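Local coordinates for uncharacterized HIT-like protein HP_0404 (Helicobacter pylori 26695, PDB 4ZGL), which probably hydrolyses adenosine 5'-monophosphoramidates as a histidine triad nucleotide-binding (HINT) protein, at residues E21-F26 and A57-F62; K78-V83 and H95-S100. All coordinates share one frame; numbering follows the deposited sequence.

Contact 1: residues E21-F26 and A57-F62; sequences ERFLSF and AQMTSF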
ATOM      1  N   GLU A  21      -8.812  -5.270 -17.779  1.00 71.56           N
ATOM      2  CA  GLU A  21     -10.133  -5.885 -17.489  1.00 72.41           C
ATOM      3  C   GLU A  21     -10.611  -5.637 -16.066  1.00 70.13           C
ATOM      4  O   GLU A  21     -11.815  -5.533 -15.840  1.00 70.55           O
ATOM      5  CB  GLU A  21     -10.237  -7.460 -17.687  1.00 74.58           C
ATOM      6  CG  GLU A  21      -9.216  -8.202 -18.600  1.00 76.57           C
ATOM      7  CD  GLU A  21      -9.220  -7.702 -20.038  1.00 78.67           C
ATOM      8  OE1 GLU A  21     -10.212  -7.064 -20.449  1.00 79.24           O
ATOM      9  OE2 GLU A  21      -8.228  -7.957 -20.764  1.00 79.99           O
ATOM     10  N   ARG A  22      -9.682  -5.614 -15.111  1.00 68.04           N
ATOM     11  CA  ARG A  22     -10.032  -5.532 -13.691  1.00 66.13           C
ATOM     12  C   ARG A  22      -9.652  -4.217 -13.005  1.00 63.82           C
ATOM     13  O   ARG A  22     -10.176  -3.920 -11.933  1.00 62.58           O
ATOM     14  CB  ARG A  22      -9.404  -6.705 -12.930  1.00 65.96           C
ATOM     15  CG  ARG A  22     -10.042  -8.059 -13.211  1.00 68.36           C
ATOM     16  CD  ARG A  22      -9.365  -9.152 -12.404  1.00 68.38           C
ATOM     17  NE  ARG A  22      -9.815 -10.530 -12.651  1.00 71.06           N
ATOM     18  CZ  ARG A  22      -9.524 -11.205 -13.756  1.00 73.47           C
ATOM     19  NH1 ARG A  22      -8.843 -10.613 -14.729  1.00 73.52           N
ATOM     20  NH2 ARG A  22      -9.940 -12.457 -13.906  1.00 76.14           N
ATOM     21  N   PHE A  23      -8.753  -3.433 -13.602  1.00 63.49           N
ATOM     22  CA  PHE A  23      -8.257  -2.206 -12.965  1.00 61.59           C
ATOM     23  C   PHE A  23      -8.209  -1.021 -13.914  1.00 62.27           C
ATOM     24  O   PHE A  23      -8.263  -1.172 -15.133  1.00 64.15           O
ATOM     25  CB  PHE A  23      -6.860  -2.428 -12.389  1.00 60.32           C
ATOM     26  CG  PHE A  23      -6.798  -3.517 -11.368  1.00 59.76           C
ATOM     27  CD1 PHE A  23      -7.105  -3.260 -10.041  1.00 58.23           C
ATOM     28  CD2 PHE A  23      -6.446  -4.805 -11.736  1.00 61.11           C
ATOM     29  CE1 PHE A  23      -7.055  -4.272  -9.099  1.00 58.02           C
ATOM     30  CE2 PHE A  23      -6.390  -5.818 -10.799  1.00 60.96           C
ATOM     31  CZ  PHE A  23      -6.698  -5.552  -9.480  1.00 59.40           C
ATOM     32  N   LEU A  24      -8.100   0.162 -13.325  1.00 61.02           N
ATOM     33  CA  LEU A  24      -8.023   1.402 -14.073  1.00 61.78           C
ATOM     34  C   LEU A  24      -7.163   2.394 -13.298  1.00 60.25           C
ATOM     35  O   LEU A  24      -7.282   2.501 -12.076  1.00 58.73           O
ATOM     36  CB  LEU A  24      -9.426   1.976 -14.282  1.00 62.86           C
ATOM     37  CG  LEU A  24      -9.517   3.338 -14.983  1.00 64.02           C
ATOM     38  CD1 LEU A  24      -9.986   3.205 -16.423  1.00 66.55           C
ATOM     39  CD2 LEU A  24     -10.449   4.262 -14.216  1.00 63.77           C
ATOM     40  N   SER A  25      -6.295   3.109 -14.011  1.00 60.91           N
ATOM     41  CA  SER A  25      -5.465   4.142 -13.400  1.00 59.92           C
ATOM     42  C   SER A  25      -5.648   5.468 -14.118  1.00 61.41           C
ATOM     43  O   SER A  25      -5.863   5.501 -15.330  1.00 63.29           O
ATOM     44  CB  SER A  25      -3.989   3.745 -13.421  1.00 59.48           C
ATOM     45  OG  SER A  25      -3.202   4.667 -12.683  1.00 58.54           O
ATOM     46  N   PHE A  26      -5.559   6.557 -13.362  1.00 60.83           N
ATOM     47  CA  PHE A  26      -5.714   7.899 -13.911  1.00 62.47           C
ATOM     48  C   PHE A  26      -5.116   8.946 -12.978  1.00 61.78           C
ATOM     49  O   PHE A  26      -4.898   8.685 -11.796  1.00 60.00           O
ATOM     50  CB  PHE A  26      -7.194   8.206 -14.172  1.00 63.71           C
ATOM     51  CG  PHE A  26      -8.078   7.992 -12.977  1.00 62.40           C
ATOM     52  CD1 PHE A  26      -8.369   9.036 -12.113  1.00 62.33           C
ATOM     53  CD2 PHE A  26      -8.617   6.742 -12.714  1.00 61.58           C
ATOM     54  CE1 PHE A  26      -9.180   8.834 -11.011  1.00 61.40           C
ATOM     55  CE2 PHE A  26      -9.429   6.534 -11.615  1.00 60.65           C
ATOM     56  CZ  PHE A  26      -9.711   7.581 -10.763  1.00 60.55           C
ATOM     57  N   ALA A  57      -2.983  -9.327  -5.578  1.00 59.83           N
ATOM     58  CA  ALA A  57      -1.872  -9.863  -6.359  1.00 61.16           C
ATOM     59  C   ALA A  57      -1.896  -9.262  -7.761  1.00 61.41           C
ATOM     60  O   ALA A  57      -0.875  -8.796  -8.265  1.00 61.23           O
ATOM     61  CB  ALA A  57      -1.959 -11.380  -6.440  1.00 63.74           C
ATOM     62  N   GLN A  58      -3.074  -9.273  -8.380  1.00 62.04           N
ATOM     63  CA  GLN A  58      -3.243  -8.771  -9.739  1.00 62.70           C
ATOM     64  C   GLN A  58      -3.114  -7.248  -9.804  1.00 60.73           C
ATOM     65  O   GLN A  58      -2.673  -6.701 -10.813  1.00 61.18           O
ATOM     66  CB  GLN A  58      -4.592  -9.222 -10.301  1.00 64.15           C
ATOM     67  CG  GLN A  58      -4.764 -10.737 -10.305  1.00 66.57           C
ATOM     68  CD  GLN A  58      -6.009 -11.196 -11.041  1.00 68.48           C
ATOM     69  OE1 GLN A  58      -6.975 -10.449 -11.170  1.00 67.72           O
ATOM     70  NE2 GLN A  58      -5.990 -12.432 -11.526  1.00 71.27           N
ATOM     71  N   MET A  59      -3.489  -6.574  -8.721  1.00 58.86           N
ATOM     72  CA  MET A  59      -3.322  -5.125  -8.611  1.00 57.23           C
ATOM     73  C   MET A  59      -1.853  -4.746  -8.464  1.00 56.61           C
ATOM     74  O   MET A  59      -1.414  -3.751  -9.025  1.00 56.31           O
ATOM     75  CB  MET A  59      -4.090  -4.581  -7.406  1.00 55.78           C
ATOM     76  CG  MET A  59      -4.117  -3.062  -7.341  1.00 54.53           C
ATOM     77  SD  MET A  59      -5.000  -2.473  -5.887  1.00 53.29           S
ATOM     78  CE  MET A  59      -6.479  -1.765  -6.601  1.00 53.95           C
ATOM     79  N   THR A  60      -1.111  -5.529  -7.687  1.00 56.67           N
ATOM     80  CA  THR A  60       0.324  -5.322  -7.515  1.00 56.46           C
ATOM     81  C   THR A  60       1.025  -5.384  -8.867  1.00 57.95           C
ATOM     82  O   THR A  60       1.884  -4.554  -9.180  1.00 57.69           O
ATOM     83  CB  THR A  60       0.919  -6.397  -6.591  1.00 56.94           C
ATOM     84  OG1 THR A  60       0.273  -6.329  -5.315  1.00 55.79           O
ATOM     85  CG2 THR A  60       2.420  -6.212  -6.417  1.00 57.00           C
ATOM     86  N   SER A  61       0.632  -6.371  -9.663  1.00 59.77           N
ATOM     87  CA  SER A  61       1.114  -6.514 -11.027  1.00 61.63           C
ATOM     88  C   SER A  61       0.762  -5.279 -11.856  1.00 61.25           C
ATOM     89  O   SER A  61       1.598  -4.751 -12.588  1.00 61.93           O
ATOM     90  CB  SER A  61       0.506  -7.766 -11.658  1.00 63.83           C
ATOM     91  OG  SER A  61       1.285  -8.205 -12.752  1.00 66.09           O
ATOM     92  N   PHE A  62      -0.481  -4.828 -11.727  1.00 60.41           N
ATOM     93  CA  PHE A  62      -0.965  -3.638 -12.423  1.00 60.23           C
ATOM     94  C   PHE A  62      -0.247  -2.368 -11.970  1.00 58.82           C
ATOM     95  O   PHE A  62       0.020  -1.482 -12.782  1.00 59.42           O
ATOM     96  CB  PHE A  62      -2.471  -3.487 -12.202  1.00 59.79           C
ATOM     97  CG  PHE A  62      -3.096  -2.379 -13.000  1.00 60.13           C
ATOM     98  CD1 PHE A  62      -3.303  -2.524 -14.363  1.00 62.19           C
ATOM     99  CD2 PHE A  62      -3.489  -1.198 -12.387  1.00 58.73           C
ATOM    100  CE1 PHE A  62      -3.886  -1.507 -15.102  1.00 62.80           C
ATOM    101  CE2 PHE A  62      -4.075  -0.179 -13.119  1.00 59.39           C
ATOM    102  CZ  PHE A  62      -4.271  -0.332 -14.479  1.00 61.42           C
TER
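Phe23 presents its CB, rather than its ring, to the ring of Phe62: the methylene sits over the centre of that face, 3.6 Å from CB to the Phe62 centroid, in a CH-pi contact. The rings are close to parallel, planes 23° apart, but so displaced that little of one faces the other, centroids 5.5 Å apart. With CG anti to its carbonyl carbon (chi1 -59°), the Phe23 ring swings on toward the start of 57-62. There Met59 crosses it at about a right angle: CA of Met59 lies over the ring near its rim, CB comes within 3.4 Å of Phe23 CE1, and the sulfur adds an oblique Met-aromatic contact. Farther along the helix, Phe62 CE2 also meets Ser25 CB at 3.9 Å. At the more exposed end, Gln58 OE1 lies over one face of the Arg22 guanidinium, amide and guanidinium planes 82° apart; OE1 is 3.2 Å from Arg22 NE, but the angle is too poor for a hydrogen bond. The contact thus lays helix 53-70 on the sheet at strand 23-27, with Phe62 reaching Leu18 of strand 16-19 on one flank and Val39 of strand 36-41 on the other.

Contact 2: residues K78-V83 and H95-S100; sequences KLLTNV and HFHILS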
ATOM      1  N   LYS A  78       5.737   6.763  -3.782  1.00 52.42           N
ATOM      2  CA  LYS A  78       5.026   6.363  -2.572  1.00 51.27           C
ATOM      3  C   LYS A  78       3.773   5.601  -2.958  1.00 50.66           C
ATOM      4  O   LYS A  78       3.116   5.930  -3.949  1.00 51.11           O
ATOM      5  CB  LYS A  78       4.631   7.590  -1.752  1.00 51.41           C
ATOM      6  CG  LYS A  78       5.787   8.512  -1.408  1.00 52.39           C
ATOM      7  CD  LYS A  78       5.342   9.653  -0.507  1.00 52.81           C
ATOM      8  CE  LYS A  78       6.457  10.673  -0.327  1.00 54.23           C
ATOM      9  NZ  LYS A  78       6.394  11.360   0.992  1.00 54.65           N
ATOM     10  N   LEU A  79       3.446   4.583  -2.170  1.00 49.90           N
ATOM     11  CA  LEU A  79       2.200   3.843  -2.331  1.00 49.49           C
ATOM     12  C   LEU A  79       1.366   4.044  -1.074  1.00 48.95           C
ATOM     13  O   LEU A  79       1.832   3.778   0.028  1.00 48.69           O
ATOM     14  CB  LEU A  79       2.471   2.347  -2.594  1.00 49.59           C
ATOM     15  CG  LEU A  79       1.967   1.745  -3.903  1.00 50.19           C
ATOM     16  CD1 LEU A  79       1.971   0.229  -3.811  1.00 50.46           C
ATOM     17  CD2 LEU A  79       0.595   2.241  -4.325  1.00 50.17           C
ATOM     18  N   LEU A  80       0.139   4.537  -1.242  1.00 49.02           N
ATOM     19  CA  LEU A  80      -0.725   4.870  -0.112  1.00 48.85           C
ATOM     20  C   LEU A  80      -2.174   4.509  -0.403  1.00 48.98           C
ATOM     21  O   LEU A  80      -2.668   4.740  -1.503  1.00 49.40           O
ATOM     22  CB  LEU A  80      -0.634   6.365   0.195  1.00 49.39           C
ATOM     23  CG  LEU A  80      -1.605   6.954   1.226  1.00 49.70           C
ATOM     24  CD1 LEU A  80      -1.114   6.721   2.646  1.00 49.52           C
ATOM     25  CD2 LEU A  80      -1.806   8.441   0.976  1.00 50.75           C
ATOM     26  N   THR A  81      -2.855   3.946   0.592  1.00 48.83           N
ATOM     27  CA  THR A  81      -4.308   3.824   0.544  1.00 49.25           C
ATOM     28  C   THR A  81      -4.878   4.097   1.932  1.00 49.49           C
ATOM     29  O   THR A  81      -4.336   3.641   2.937  1.00 49.27           O
ATOM     30  CB  THR A  81      -4.763   2.453  -0.001  1.00 49.34           C
ATOM     31  OG1 THR A  81      -6.187   2.438  -0.133  1.00 49.98           O
ATOM     32  CG2 THR A  81      -4.318   1.312   0.904  1.00 49.13           C
ATOM     33  N   ASN A  82      -5.960   4.869   1.973  1.00 50.23           N
ATOM     34  CA  ASN A  82      -6.637   5.204   3.222  1.00 50.86           C
ATOM     35  C   ASN A  82      -7.848   4.308   3.420  1.00 51.38           C
ATOM     36  O   ASN A  82      -8.699   4.206   2.540  1.00 51.81           O
ATOM     37  CB  ASN A  82      -7.068   6.664   3.206  1.00 51.83           C
ATOM     38  CG  ASN A  82      -5.904   7.606   2.989  1.00 51.72           C
ATOM     39  OD1 ASN A  82      -5.826   8.297   1.974  1.00 52.07           O
ATOM     40  ND2 ASN A  82      -4.990   7.637   3.947  1.00 51.46           N
ATOM     41  N   VAL A  83      -7.908   3.655   4.572  1.00 51.56           N
ATOM     42  CA  VAL A  83      -8.987   2.738   4.878  1.00 52.32           C
ATOM     43  C   VAL A  83      -9.921   3.387   5.899  1.00 53.59           C
ATOM     44  O   VAL A  83      -9.617   3.450   7.089  1.00 53.94           O
ATOM     45  CB  VAL A  83      -8.439   1.403   5.406  1.00 52.08           C
ATOM     46  CG1 VAL A  83      -9.551   0.372   5.517  1.00 53.14           C
ATOM     47  CG2 VAL A  83      -7.343   0.890   4.488  1.00 51.08           C
ATOM     48  N   HIS A  95      -8.899   2.816  -3.497  1.00 52.58           N
ATOM     49  CA  HIS A  95      -7.932   3.417  -4.395  1.00 52.46           C
ATOM     50  C   HIS A  95      -6.577   3.578  -3.737  1.00 51.39           C
ATOM     51  O   HIS A  95      -6.481   3.859  -2.539  1.00 50.90           O
ATOM     52  CB  HIS A  95      -8.440   4.762  -4.902  1.00 53.39           C
ATOM     53  CG  HIS A  95      -8.709   5.755  -3.824  1.00 53.42           C
ATOM     54  ND1 HIS A  95      -9.848   5.716  -3.051  1.00 53.94           N
ATOM     55  CD2 HIS A  95      -8.005   6.832  -3.408  1.00 53.32           C
ATOM     56  CE1 HIS A  95      -9.830   6.723  -2.196  1.00 54.18           C
ATOM     57  NE2 HIS A  95      -8.720   7.413  -2.391  1.00 53.82           N
ATOM     58  N   PHE A  96      -5.536   3.366  -4.532  1.00 51.28           N
ATOM     59  CA  PHE A  96      -4.170   3.575  -4.097  1.00 50.59           C
ATOM     60  C   PHE A  96      -3.628   4.848  -4.725  1.00 51.08           C
ATOM     61  O   PHE A  96      -3.734   5.041  -5.937  1.00 51.95           O
ATOM     62  CB  PHE A  96      -3.291   2.395  -4.500  1.00 50.49           C
ATOM     63  CG  PHE A  96      -3.433   1.207  -3.603  1.00 50.12           C
ATOM     64  CD1 PHE A  96      -4.431   0.271  -3.824  1.00 50.69           C
ATOM     65  CD2 PHE A  96      -2.565   1.021  -2.534  1.00 49.51           C
ATOM     66  CE1 PHE A  96      -4.565  -0.832  -2.995  1.00 50.71           C
ATOM     67  CE2 PHE A  96      -2.690  -0.075  -1.703  1.00 49.50           C
ATOM     68  CZ  PHE A  96      -3.692  -1.002  -1.931  1.00 50.13           C
ATOM     69  N   HIS A  97      -3.058   5.715  -3.895  1.00 50.81           N
ATOM     70  CA  HIS A  97      -2.347   6.888  -4.375  1.00 51.51           C
ATOM     71  C   HIS A  97      -0.941   6.468  -4.770  1.00 51.35           C
ATOM     72  O   HIS A  97      -0.275   5.737  -4.034  1.00 50.59           O
ATOM     73  CB  HIS A  97      -2.273   7.954  -3.287  1.00 51.62           C
ATOM     74  CG  HIS A  97      -3.610   8.465  -2.848  1.00 52.13           C
ATOM     75  ND1 HIS A  97      -4.098   9.695  -3.227  1.00 53.50           N
ATOM     76  CD2 HIS A  97      -4.558   7.915  -2.056  1.00 51.75           C
ATOM     77  CE1 HIS A  97      -5.286   9.886  -2.690  1.00 53.93           C
ATOM     78  NE2 HIS A  97      -5.590   8.819  -1.976  1.00 52.87           N
ATOM     79  N   ILE A  98      -0.503   6.909  -5.945  1.00 52.37           N
ATOM     80  CA  ILE A  98       0.889   6.772  -6.348  1.00 52.67           C
ATOM     81  C   ILE A  98       1.470   8.171  -6.479  1.00 53.71           C
ATOM     82  O   ILE A  98       1.127   8.905  -7.403  1.00 54.98           O
ATOM     83  CB  ILE A  98       1.035   6.017  -7.674  1.00 53.44           C
ATOM     84  CG1 ILE A  98       0.636   4.552  -7.479  1.00 52.71           C
ATOM     85  CG2 ILE A  98       2.472   6.107  -8.186  1.00 54.25           C
ATOM     86  CD1 ILE A  98       0.310   3.838  -8.771  1.00 53.75           C
ATOM     87  N   LEU A  99       2.324   8.537  -5.531  1.00 53.42           N
ATOM     88  CA  LEU A  99       2.976   9.838  -5.524  1.00 54.64           C
ATOM     89  C   LEU A  99       4.448   9.663  -5.841  1.00 55.20           C
ATOM     90  O   LEU A  99       5.007   8.596  -5.612  1.00 54.41           O
ATOM     91  CB  LEU A  99       2.815  10.504  -4.157  1.00 54.35           C
ATOM     92  CG  LEU A  99       1.380  10.660  -3.649  1.00 53.97           C
ATOM     93  CD1 LEU A  99       1.365  11.128  -2.205  1.00 53.81           C
ATOM     94  CD2 LEU A  99       0.605  11.628  -4.529  1.00 55.47           C
ATOM     95  N   SER A 100       5.065  10.734  -6.324  1.00 56.83           N
ATOM     96  CA  SER A 100       6.442  10.731  -6.783  1.00 57.90           C
ATOM     97  C   SER A 100       7.287  11.743  -5.985  1.00 58.80           C
ATOM     98  O   SER A 100       6.755  12.724  -5.465  1.00 59.25           O
ATOM     99  CB  SER A 100       6.473  11.011  -8.298  1.00 59.60           C
ATOM    100  OG  SER A 100       6.507  12.403  -8.538  1.00 61.41           O
TER
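Thr81 stands over the Phe96 ring, its CB 3.8 Å from the ring centroid in a CH-pi contact and its CG2 3.4 Å from Phe96 CE2. The threonine's OG1 lies anti to its backbone N (chi1 -175°), which lets it donate to the His95 O at 2.8 Å, approaching from above the carbonyl plane. Next to it, Leu79 CD2 touches both Phe96 CD2 and Ile98 CG1, at 3.8 and 3.9 Å. This is the close-packed face, covered by helix 53-70 through Phe96 and Ile98. Between the two faces the antiparallel strands are zipped by backbone bonds: Lys78 and Leu99, and Leu80 and His97, form hydrogen-bonded pairs, with Leu79 and Ile98 as the non-hydrogen-bonded pair between them. Segment 95-100 opens with the last three residues of the histidine triad motif, His95, Phe96 and His97, the latter two on strand 96-100; the alternation of the extended strand turns Phe96 toward helix 53-70 and His97 to the opposite face. That face is looser and partly exposed. Leu80 and His97 lie side by side there, Leu80 CD2 4.1 Å from His97 CD2, while ND1 of the histidine is hydrogen-bonded to His36. Lys78 and Leu99 meet at their CB atoms, 4.2 Å apart, and the extended lysine chain then leads away.

Contact 1 closes before contact 2 opens along the chain; their centres are about 13 Å apart, and both involve the same antiparallel sheet, with strand order 16-19, 23-27, 36-41, 96-100, 77-83. Helix 53-70 joins them: it packs on strand 23-27 in contact 1 and runs on through a short connection to strand 77-83 of contact 2. The two meet where Met59 SD packs against Phe96 CE1 at 3.4 Å, so one apolar layer between helix 53-70 and the sheet runs from strand 23-27 to strand 96-100. Both reach the second subunit. Strand 77-83 pairs antiparallel with a strand of that chain, extending the sheet across the dimer, while Ala57 and Thr60 of the helix pack on Ala57 and Met56 of the partner.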